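Local coordinates for protein nickel-dependent hydrogenase large subunit (Allochromatium vinosum, PDB 3MYR) that oxidises molecular hydrogen at a nickel-iron centre and hands the electrons to an acceptor, working as the large subunit of a heterodimer, at residues F56-C61 with N212-F217; C64-G69 with G481-P486; I70-A75 with L490-V495. All blocks are in the same frame, centred on the assembly; numbering follows the deposited sequence.

Contact 1 of 3, residues F56-C61 with N212-F217. With SF4 (iron/sulfur cluster), chain I.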
loop_
_atom_site.group_PDB
_atom_site.type_symbol
_atom_site.label_atom_id
_atom_site.label_comp_id
_atom_site.label_asym_id
_atom_site.label_seq_id
_atom_site.Cartn_x
_atom_site.Cartn_y
_atom_site.Cartn_z
ATOM N N PHE B 56 -2.348 4.021 -14.108
ATOM C CA PHE B 56 -3.355 2.984 -13.772
ATOM C C PHE B 56 -2.837 1.980 -12.749
ATOM O O PHE B 56 -3.508 1.703 -11.743
ATOM C CB PHE B 56 -3.794 2.193 -15.034
ATOM C CG PHE B 56 -4.606 2.991 -16.012
ATOM C CD1 PHE B 56 -3.991 3.967 -16.842
ATOM C CD2 PHE B 56 -6.002 2.770 -16.121
ATOM C CE1 PHE B 56 -4.734 4.737 -17.724
ATOM C CE2 PHE B 56 -6.799 3.534 -17.043
ATOM C CZ PHE B 56 -6.163 4.528 -17.865
ATOM N N VAL B 57 -1.676 1.365 -12.989
ATOM C CA VAL B 57 -1.291 0.274 -12.086
ATOM C C VAL B 57 -0.729 0.784 -10.743
ATOM O O VAL B 57 -0.756 0.081 -9.740
ATOM C CB VAL B 57 -0.315 -0.714 -12.715
ATOM C CG1 VAL B 57 -0.993 -1.359 -13.907
ATOM C CG2 VAL B 57 0.977 0.017 -13.210
ATOM N N GLN B 58 -0.300 2.029 -10.682
ATOM C CA GLN B 58 -0.016 2.537 -9.371
ATOM C C GLN B 58 -1.225 2.406 -8.434
ATOM O O GLN B 58 -1.063 2.127 -7.224
ATOM C CB GLN B 58 0.474 3.981 -9.413
ATOM C CG GLN B 58 0.991 4.380 -7.997
ATOM C CD GLN B 58 1.712 5.723 -7.939
ATOM O OE1 GLN B 58 1.390 6.692 -8.673
ATOM N NE2 GLN B 58 2.648 5.805 -7.028
ATOM N N ARG B 59 -2.419 2.623 -8.986
ATOM C CA ARG B 59 -3.678 2.520 -8.238
ATOM C C ARG B 59 -4.103 1.072 -7.974
ATOM O O ARG B 59 -5.141 0.840 -7.368
ATOM C CB ARG B 59 -4.814 3.314 -8.934
ATOM C CG ARG B 59 -4.823 4.805 -8.505
ATOM C CD ARG B 59 -3.518 5.579 -8.932
ATOM N NE ARG B 59 -3.744 7.023 -8.844
ATOM C CZ ARG B 59 -2.917 7.941 -9.330
ATOM N NH1 ARG B 59 -1.916 7.557 -10.134
ATOM N NH2 ARG B 59 -3.104 9.249 -9.042
ATOM N N ILE B 60 -3.275 0.108 -8.347
ATOM C CA ILE B 60 -3.412 -1.209 -7.724
ATOM C C ILE B 60 -3.405 -1.064 -6.207
ATOM O O ILE B 60 -4.134 -1.766 -5.495
ATOM C CB ILE B 60 -2.284 -2.173 -8.213
ATOM C CG1 ILE B 60 -2.671 -2.583 -9.655
ATOM C CG2 ILE B 60 -2.157 -3.414 -7.243
ATOM C CD1 ILE B 60 -1.485 -3.429 -10.389
ATOM N N CYS B 61 -2.568 -0.168 -5.682
ATOM C CA CYS B 61 -2.444 -0.140 -4.229
ATOM C C CYS B 61 -1.821 1.126 -3.730
ATOM O O CYS B 61 -0.819 1.555 -4.249
ATOM C CB CYS B 61 -1.678 -1.356 -3.694
ATOM S SG CYS B 61 -1.808 -1.433 -1.866
ATOM N N ASN B 212 1.900 12.469 -2.125
ATOM C CA ASN B 212 1.904 11.117 -1.558
ATOM C C ASN B 212 0.639 11.021 -0.721
ATOM O O ASN B 212 0.440 11.878 0.110
ATOM C CB ASN B 212 3.158 10.905 -0.620
ATOM C CG ASN B 212 3.138 9.506 0.085
ATOM O OD1 ASN B 212 3.964 8.590 -0.200
ATOM N ND2 ASN B 212 2.190 9.328 0.955
ATOM N N PRO B 213 -0.183 9.987 -0.920
ATOM C CA PRO B 213 0.090 8.846 -1.830
ATOM C C PRO B 213 0.062 9.159 -3.356
ATOM O O PRO B 213 -0.459 10.202 -3.800
ATOM C CB PRO B 213 -1.038 7.833 -1.485
ATOM C CG PRO B 213 -1.517 8.257 -0.005
ATOM C CD PRO B 213 -1.430 9.769 -0.146
ATOM N N HIS B 214 0.553 8.181 -4.121
ATOM C CA HIS B 214 0.500 8.162 -5.535
ATOM C C HIS B 214 1.338 9.232 -6.251
ATOM O O HIS B 214 0.823 9.984 -7.083
ATOM C CB HIS B 214 -0.991 8.062 -5.981
ATOM C CG HIS B 214 -1.587 6.714 -5.687
ATOM N ND1 HIS B 214 -2.939 6.478 -5.559
ATOM C CD2 HIS B 214 -0.977 5.537 -5.416
ATOM C CE1 HIS B 214 -3.140 5.209 -5.258
ATOM N NE2 HIS B 214 -1.959 4.610 -5.199
ATOM N N PRO B 215 2.652 9.259 -6.001
ATOM C CA PRO B 215 3.452 10.224 -6.757
ATOM C C PRO B 215 3.460 9.941 -8.280
ATOM O O PRO B 215 3.076 8.828 -8.746
ATOM C CB PRO B 215 4.870 10.067 -6.153
ATOM C CG PRO B 215 4.874 8.624 -5.666
ATOM C CD PRO B 215 3.460 8.468 -5.060
ATOM N N ASN B 216 3.967 10.910 -9.049
ATOM C CA ASN B 216 4.048 10.751 -10.533
ATOM C C ASN B 216 5.365 10.158 -11.027
ATOM O O ASN B 216 6.423 10.382 -10.420
ATOM C CB ASN B 216 3.763 12.124 -11.209
ATOM C CG ASN B 216 2.353 12.633 -10.832
ATOM O OD1 ASN B 216 2.215 13.602 -10.084
ATOM N ND2 ASN B 216 1.341 11.880 -11.209
ATOM N N PHE B 217 5.288 9.476 -12.167
ATOM C CA PHE B 217 6.453 8.843 -12.777
ATOM C C PHE B 217 6.410 9.140 -14.253
ATOM O O PHE B 217 5.425 9.617 -14.729
ATOM C CB PHE B 217 6.447 7.323 -12.562
ATOM C CG PHE B 217 6.565 6.955 -11.140
ATOM C CD1 PHE B 217 7.818 6.865 -10.548
ATOM C CD2 PHE B 217 5.405 6.889 -10.341
ATOM C CE1 PHE B 217 7.910 6.702 -9.158
ATOM C CE2 PHE B 217 5.464 6.642 -8.988
ATOM C CZ PHE B 217 6.717 6.554 -8.371
HETATM FE FE1 SF4 I . -7.571 6.467 -6.121
HETATM FE FE2 SF4 I . -8.726 6.427 -3.580
HETATM FE FE3 SF4 I . -9.869 4.983 -5.722
HETATM FE FE4 SF4 I . -7.251 4.409 -4.399
HETATM S S1 SF4 I . -9.511 4.185 -3.533
HETATM S S2 SF4 I . -7.904 4.251 -6.541
HETATM S S3 SF4 I . -6.473 6.543 -4.198
HETATM S S4 SF4 I . -9.631 7.225 -5.591
HETATM O O HOH W 1 -0.178 9.907 -9.711
#

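Contact 2 of 3, residues C64-G69 with G481-P486. With NFV (Ni-Fe oxidized active center), chain N.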
loop_
_atom_site.group_PDB
_atom_site.type_symbol
_atom_site.label_atom_id
_atom_site.label_comp_id
_atom_site.label_asym_id
_atom_site.label_seq_id
_atom_site.Cartn_x
_atom_site.Cartn_y
_atom_site.Cartn_z
ATOM N N CYS B 64 1.520 0.207 -0.679
ATOM C CA CYS B 64 2.779 0.235 -1.385
ATOM C C CYS B 64 2.552 1.204 -2.596
ATOM O O CYS B 64 2.638 0.814 -3.754
ATOM C CB CYS B 64 3.258 -1.151 -1.854
ATOM S SG CYS B 64 1.929 -1.954 -2.860
ATOM N N THR B 65 2.273 2.465 -2.314
ATOM C CA THR B 65 2.199 3.428 -3.396
ATOM C C THR B 65 3.644 3.479 -3.996
ATOM O O THR B 65 4.545 2.868 -3.400
ATOM C CB THR B 65 1.752 4.796 -2.883
ATOM O OG1 THR B 65 1.553 5.629 -4.026
ATOM C CG2 THR B 65 2.777 5.401 -1.956
ATOM N N LEU B 66 3.798 4.058 -5.182
ATOM C CA LEU B 66 5.078 4.109 -5.911
ATOM C C LEU B 66 5.467 2.788 -6.599
ATOM O O LEU B 66 5.936 2.792 -7.737
ATOM C CB LEU B 66 6.220 4.744 -5.031
ATOM C CG LEU B 66 7.674 4.580 -5.531
ATOM C CD1 LEU B 66 8.492 5.722 -5.111
ATOM C CD2 LEU B 66 8.271 3.276 -4.979
ATOM N N VAL B 67 5.312 1.635 -5.936
ATOM C CA VAL B 67 6.055 0.463 -6.461
ATOM C C VAL B 67 5.508 -0.064 -7.794
ATOM O O VAL B 67 6.303 -0.493 -8.629
ATOM C CB VAL B 67 6.121 -0.756 -5.456
ATOM C CG1 VAL B 67 6.708 -0.257 -4.097
ATOM C CG2 VAL B 67 4.719 -1.363 -5.303
ATOM N N HIS B 68 4.190 0.036 -8.030
ATOM C CA HIS B 68 3.697 -0.344 -9.343
ATOM C C HIS B 68 4.000 0.720 -10.406
ATOM O O HIS B 68 4.021 0.373 -11.559
ATOM C CB HIS B 68 2.187 -0.645 -9.295
ATOM C CG HIS B 68 1.864 -1.863 -8.461
ATOM N ND1 HIS B 68 2.069 -3.140 -8.906
ATOM C CD2 HIS B 68 1.348 -1.987 -7.212
ATOM C CE1 HIS B 68 1.745 -4.009 -7.952
ATOM N NE2 HIS B 68 1.293 -3.333 -6.914
ATOM N N GLY B 69 4.060 2.018 -10.037
ATOM C CA GLY B 69 4.517 3.027 -10.958
ATOM C C GLY B 69 5.926 2.661 -11.419
ATOM O O GLY B 69 6.225 2.702 -12.593
ATOM N N GLY B 481 9.128 -5.359 -16.212
ATOM C CA GLY B 481 9.607 -4.389 -15.210
ATOM C C GLY B 481 9.651 -5.100 -13.877
ATOM O O GLY B 481 8.647 -5.677 -13.457
ATOM N N ILE B 482 10.834 -5.190 -13.292
ATOM C CA ILE B 482 10.970 -5.873 -12.009
ATOM C C ILE B 482 11.264 -4.875 -10.913
ATOM O O ILE B 482 11.733 -3.741 -11.144
ATOM C CB ILE B 482 12.054 -7.021 -12.008
ATOM C CG1 ILE B 482 13.414 -6.498 -12.394
ATOM C CG2 ILE B 482 11.725 -8.057 -12.995
ATOM C CD1 ILE B 482 14.285 -5.890 -11.160
ATOM N N MET B 483 10.945 -5.268 -9.696
ATOM C CA MET B 483 11.210 -4.393 -8.564
ATOM C C MET B 483 11.166 -5.274 -7.310
ATOM O O MET B 483 10.513 -6.324 -7.328
ATOM C CB MET B 483 10.144 -3.327 -8.496
ATOM C CG MET B 483 9.848 -2.973 -7.068
ATOM S SD MET B 483 9.329 -1.330 -7.090
ATOM C CE MET B 483 10.203 -0.649 -5.687
ATOM N N GLU B 484 11.870 -4.882 -6.257
ATOM C CA GLU B 484 11.686 -5.522 -4.948
ATOM C C GLU B 484 10.824 -4.524 -4.206
ATOM O O GLU B 484 11.305 -3.463 -3.827
ATOM C CB GLU B 484 13.035 -5.722 -4.230
ATOM C CG GLU B 484 13.836 -7.033 -4.640
ATOM C CD GLU B 484 13.116 -8.390 -4.291
ATOM O OE1 GLU B 484 12.337 -8.502 -3.278
ATOM O OE2 GLU B 484 13.370 -9.366 -5.042
ATOM N N ALA B 485 9.531 -4.801 -4.115
ATOM C CA ALA B 485 8.598 -3.912 -3.406
ATOM C C ALA B 485 8.732 -4.264 -1.900
ATOM O O ALA B 485 9.287 -5.316 -1.577
ATOM C CB ALA B 485 7.166 -4.181 -3.909
ATOM N N PRO B 486 8.319 -3.368 -0.981
ATOM C CA PRO B 486 8.403 -3.781 0.452
ATOM C C PRO B 486 7.852 -5.181 0.818
ATOM O O PRO B 486 8.364 -5.795 1.741
ATOM C CB PRO B 486 7.579 -2.696 1.195
ATOM C CG PRO B 486 7.772 -1.489 0.294
ATOM C CD PRO B 486 7.686 -2.027 -1.137
HETATM FE FE NFV N . 2.326 -4.225 -2.788
HETATM NI NI NFV N . -0.146 -2.961 -1.616
HETATM C C1 NFV N . 3.129 -4.480 -4.118
HETATM O O1 NFV N . 3.815 -4.701 -5.126
HETATM C C2 NFV N . 3.985 -4.099 -1.858
HETATM N N2 NFV N . 5.027 -4.009 -1.303
HETATM C C3 NFV N . 2.165 -6.066 -2.418
HETATM N N3 NFV N . 2.045 -7.212 -2.206
HETATM O O4 NFV N . 1.409 -3.869 -1.062
#

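Contact 3 of 3, residues I70-A75 with L490-V495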
loop_
_atom_site.group_PDB
_atom_site.type_symbol
_atom_site.label_atom_id
_atom_site.label_comp_id
_atom_site.label_asym_id
_atom_site.label_seq_id
_atom_site.Cartn_x
_atom_site.Cartn_y
_atom_site.Cartn_z
ATOM N N ILE B 70 6.821 2.374 -10.493
ATOM C CA ILE B 70 8.175 2.016 -10.847
ATOM C C ILE B 70 8.251 0.742 -11.729
ATOM O O ILE B 70 8.936 0.734 -12.752
ATOM C CB ILE B 70 9.057 1.908 -9.546
ATOM C CG1 ILE B 70 9.456 3.355 -9.198
ATOM C CG2 ILE B 70 10.355 1.076 -9.857
ATOM C CD1 ILE B 70 9.997 3.453 -7.953
ATOM N N ALA B 71 7.557 -0.327 -11.336
ATOM C CA ALA B 71 7.594 -1.568 -12.116
ATOM C C ALA B 71 7.038 -1.320 -13.538
ATOM O O ALA B 71 7.570 -1.844 -14.525
ATOM C CB ALA B 71 6.753 -2.644 -11.412
ATOM N N SER B 72 5.989 -0.485 -13.625
ATOM C CA SER B 72 5.377 -0.173 -14.897
ATOM C C SER B 72 6.299 0.575 -15.839
ATOM O O SER B 72 6.461 0.175 -16.992
ATOM C CB SER B 72 4.069 0.621 -14.725
ATOM O OG SER B 72 3.451 0.769 -15.979
ATOM N N VAL B 73 6.951 1.640 -15.377
ATOM C CA VAL B 73 7.783 2.453 -16.332
ATOM C C VAL B 73 9.009 1.578 -16.652
ATOM O O VAL B 73 9.540 1.638 -17.767
ATOM C CB VAL B 73 8.232 3.843 -15.749
ATOM C CG1 VAL B 73 7.005 4.797 -15.570
ATOM C CG2 VAL B 73 8.922 3.651 -14.413
ATOM N N ARG B 74 9.483 0.787 -15.697
ATOM C CA ARG B 74 10.605 -0.148 -15.990
ATOM C C ARG B 74 10.207 -1.210 -17.047
ATOM O O ARG B 74 11.059 -1.634 -17.841
ATOM C CB ARG B 74 11.054 -0.905 -14.743
ATOM C CG ARG B 74 11.945 -0.082 -13.817
ATOM C CD ARG B 74 12.325 -0.854 -12.554
ATOM N NE ARG B 74 13.194 -0.058 -11.663
ATOM C CZ ARG B 74 13.610 -0.463 -10.464
ATOM N NH1 ARG B 74 13.222 -1.636 -10.005
ATOM N NH2 ARG B 74 14.377 0.325 -9.694
ATOM N N ALA B 75 8.924 -1.628 -17.048
ATOM C CA ALA B 75 8.470 -2.641 -18.015
ATOM C C ALA B 75 8.515 -2.037 -19.394
ATOM O O ALA B 75 8.991 -2.689 -20.364
ATOM C CB ALA B 75 6.980 -3.116 -17.689
ATOM N N LEU B 490 8.231 -8.120 -7.444
ATOM C CA LEU B 490 7.085 -7.598 -8.162
ATOM C C LEU B 490 7.549 -7.562 -9.593
ATOM O O LEU B 490 8.674 -7.112 -9.851
ATOM C CB LEU B 490 6.769 -6.125 -7.730
ATOM C CG LEU B 490 5.867 -5.281 -8.660
ATOM C CD1 LEU B 490 4.449 -5.849 -8.665
ATOM C CD2 LEU B 490 5.734 -3.803 -8.129
ATOM N N GLY B 491 6.705 -8.016 -10.523
ATOM C CA GLY B 491 7.030 -7.915 -11.944
ATOM C C GLY B 491 5.770 -7.496 -12.719
ATOM O O GLY B 491 4.648 -7.958 -12.364
ATOM N N HIS B 492 5.946 -6.676 -13.777
ATOM C CA HIS B 492 4.896 -6.341 -14.693
ATOM C C HIS B 492 5.402 -6.821 -16.039
ATOM O O HIS B 492 6.461 -6.370 -16.484
ATOM C CB HIS B 492 4.675 -4.842 -14.772
ATOM C CG HIS B 492 4.015 -4.261 -13.552
ATOM N ND1 HIS B 492 3.469 -3.004 -13.541
ATOM C CD2 HIS B 492 3.773 -4.787 -12.324
ATOM C CE1 HIS B 492 2.944 -2.760 -12.351
ATOM N NE2 HIS B 492 3.076 -3.845 -11.610
ATOM N N TRP B 493 4.650 -7.716 -16.692
ATOM C CA TRP B 493 5.064 -8.150 -18.033
ATOM C C TRP B 493 4.156 -7.448 -19.045
ATOM O O TRP B 493 2.927 -7.547 -18.934
ATOM C CB TRP B 493 4.881 -9.656 -18.140
ATOM C CG TRP B 493 5.972 -10.444 -17.489
ATOM C CD1 TRP B 493 6.983 -11.117 -18.144
ATOM C CD2 TRP B 493 6.110 -10.767 -16.090
ATOM N NE1 TRP B 493 7.749 -11.796 -17.235
ATOM C CE2 TRP B 493 7.256 -11.580 -15.971
ATOM C CE3 TRP B 493 5.443 -10.338 -14.902
ATOM C CZ2 TRP B 493 7.706 -12.067 -14.736
ATOM C CZ3 TRP B 493 5.864 -10.829 -13.680
ATOM C CH2 TRP B 493 7.002 -11.682 -13.593
ATOM N N ILE B 494 4.735 -6.735 -20.001
ATOM C CA ILE B 494 3.896 -5.986 -20.977
ATOM C C ILE B 494 4.167 -6.492 -22.396
ATOM O O ILE B 494 5.310 -6.770 -22.765
ATOM C CB ILE B 494 4.138 -4.485 -20.916
ATOM C CG1 ILE B 494 3.182 -3.722 -21.843
ATOM C CG2 ILE B 494 5.617 -4.146 -21.280
ATOM C CD1 ILE B 494 3.279 -2.148 -21.651
ATOM N N VAL B 495 3.124 -6.529 -23.203
ATOM C CA VAL B 495 3.294 -6.813 -24.598
ATOM C C VAL B 495 2.670 -5.679 -25.348
ATOM O O VAL B 495 1.480 -5.345 -25.115
ATOM C CB VAL B 495 2.585 -8.174 -24.978
ATOM C CG1 VAL B 495 2.627 -8.448 -26.468
ATOM C CG2 VAL B 495 3.190 -9.318 -24.156
#

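Contact 1 of 3, residues F56-C61 with N212-F217
Beside the cubane iron-sulfur cluster, close to the loop carrying the nickel ligand Cys-61, the imidazole of His-214 packs against Arg-59, Gln-58 and Cys-61. Arg-59 crosses the ring on one face: its chain turns at chi2 (64°), and CD sits 3.8 Å from the centroid of the His-214 ring in a CH-pi contact, 22° off the normal. Farther out, His-214 CB is placed over the centre of the Arg-59 guanidinium. On the same side of the ring plane the aliphatic part of Gln-58 comes in, with CG 3.4 Å from His-214 CD2, while its amide end lies between Pro-215 and the edge of the Phe-217 ring. Residues 59-64 form the Arg-X-Cys-Gly-X-Cys motif of the [NiFe] hydrogenase large subunit, whose first cysteine, Cys-61, binds the nickel. His-214 NE2 gives a weak but fairly straight hydrogen bond to Cys-61 O (3.4 Å, 162°). The same ring turns an edge to the cluster, placing CE1 3.7 Å from SF4 S3. Arg-59 NH2 is bonded to the backbone oxygen of Cys-147 of the small subunit, and NH1 donates to a water (3.0 Å) that donates to His-214 O.

Contact 2 of 3, residues C64-G69 with G481-P486
Val-67 and Ala-485 bring the two backbones to 5.9 Å between CA atoms, where the first turn of helix 67-80 meets the last residues of strand 476-485. The helix starts three residues after the second cysteine of the N-terminal Cys-X-X-Cys motif, with Leu-66 at its N-cap; the strand is an outer member of a three-stranded antiparallel sheet, and residues of both line the nickel-iron pocket. The packing is apolar and centres on Val-67. Met-483 crosses it at about a right angle, SD lying 3.6 Å from Val-67 CB, and a bend at chi3 carries CE toward Leu-66 CD2. Ala-485 CB meets Val-67 CB at 3.9 Å, and Pro-486 CD approaches the end of the CG1 branch. The other branch of Val-67, CG2, is held between the backbone N and the carbonyl carbon (chi1 -54° for CG1), which aims it at the iron's diatomic ligands, 3.5 Å from NFV O1. Pro-486 CD and Ala-485 CB both touch a second ligand, at 3.3 and 3.4 Å from NFV N2. His-68 NE2 approaches O1 obliquely. Cys-558 is another ligand of the iron, which Cys-64 SG binds at 2.3 Å.

Contact 3 of 3, residues I70-A75 with L490-V495
Leu-490 begins the contact by laying CD2 3.6 Å from Ala-71 CB; with CG anti to the backbone N (chi1 163°), its isobutyl group is placed between helix 70-75 and the nickel-iron centre, which it also touches. At Gly-491 the indole of Trp-493 folds back over the chain, close enough that a CB here would come within about 2.6 Å of Trp-493 CZ3. At His-492 the strand again faces the helix. Ala-71 CB stands almost exactly over the middle of the imidazole, 3.7 Å from the centroid of the His-492 ring and 4° off its normal, a CH-pi contact that seats the ring on the helix. Both ring nitrogens are engaged: ND1 is hydrogen-bonded to Tyr-504 OH, which also bonds Ser-72 OG, and NE2 to His-68 ND1. A leucine in place of His-492 would probably leave His-68 ND1 without its mate, so that the His-68 imidazole is less firmly fixed in rotation, and take one of two partners from the Tyr-504 hydroxyl. Helix 70-75 packs here on the central strand of a three-stranded antiparallel sheet, the axes 7.7 Å apart and crossing at -39°, an approach consistent with the small side chains of Ala-71 and Ala-75, one turn apart. The second of them, Ala-75, rests CB 3.5 Å from His-492 O. Trp-493 points to the far side, where NE1 is hydrogen-bonded to Leu-318 O and the indole packs edge-to-face with Tyr-346. Ile-494 returns to the helix, CG2 meeting Ala-75 CB at 4.0 Å.

How the contacts relate
From the N terminus, residues 56-61, 64-69 and 70-75 follow in close succession, and their partners 212-217, 481-486 and 490-495 come in the same order, so all three contacts cross one another and none nests. Contact 1 closes a loop of 150 residues, largely helical; contacts 2 and 3 close loops of more than 400 that bring the C-terminal sheet back to helix 67-80. That helix serves contacts 2 and 3 at successive turns, against neighbouring strands 476-485 and 488-497. Thr-65 OG1, hydrogen-bonded to His-214 N, joins contacts 1 and 2; Arg-74 NH1, bonded to Ile-482 O, joins 2 and 3; Val-57 packs on Ser-72 and His-492 between 1 and 3.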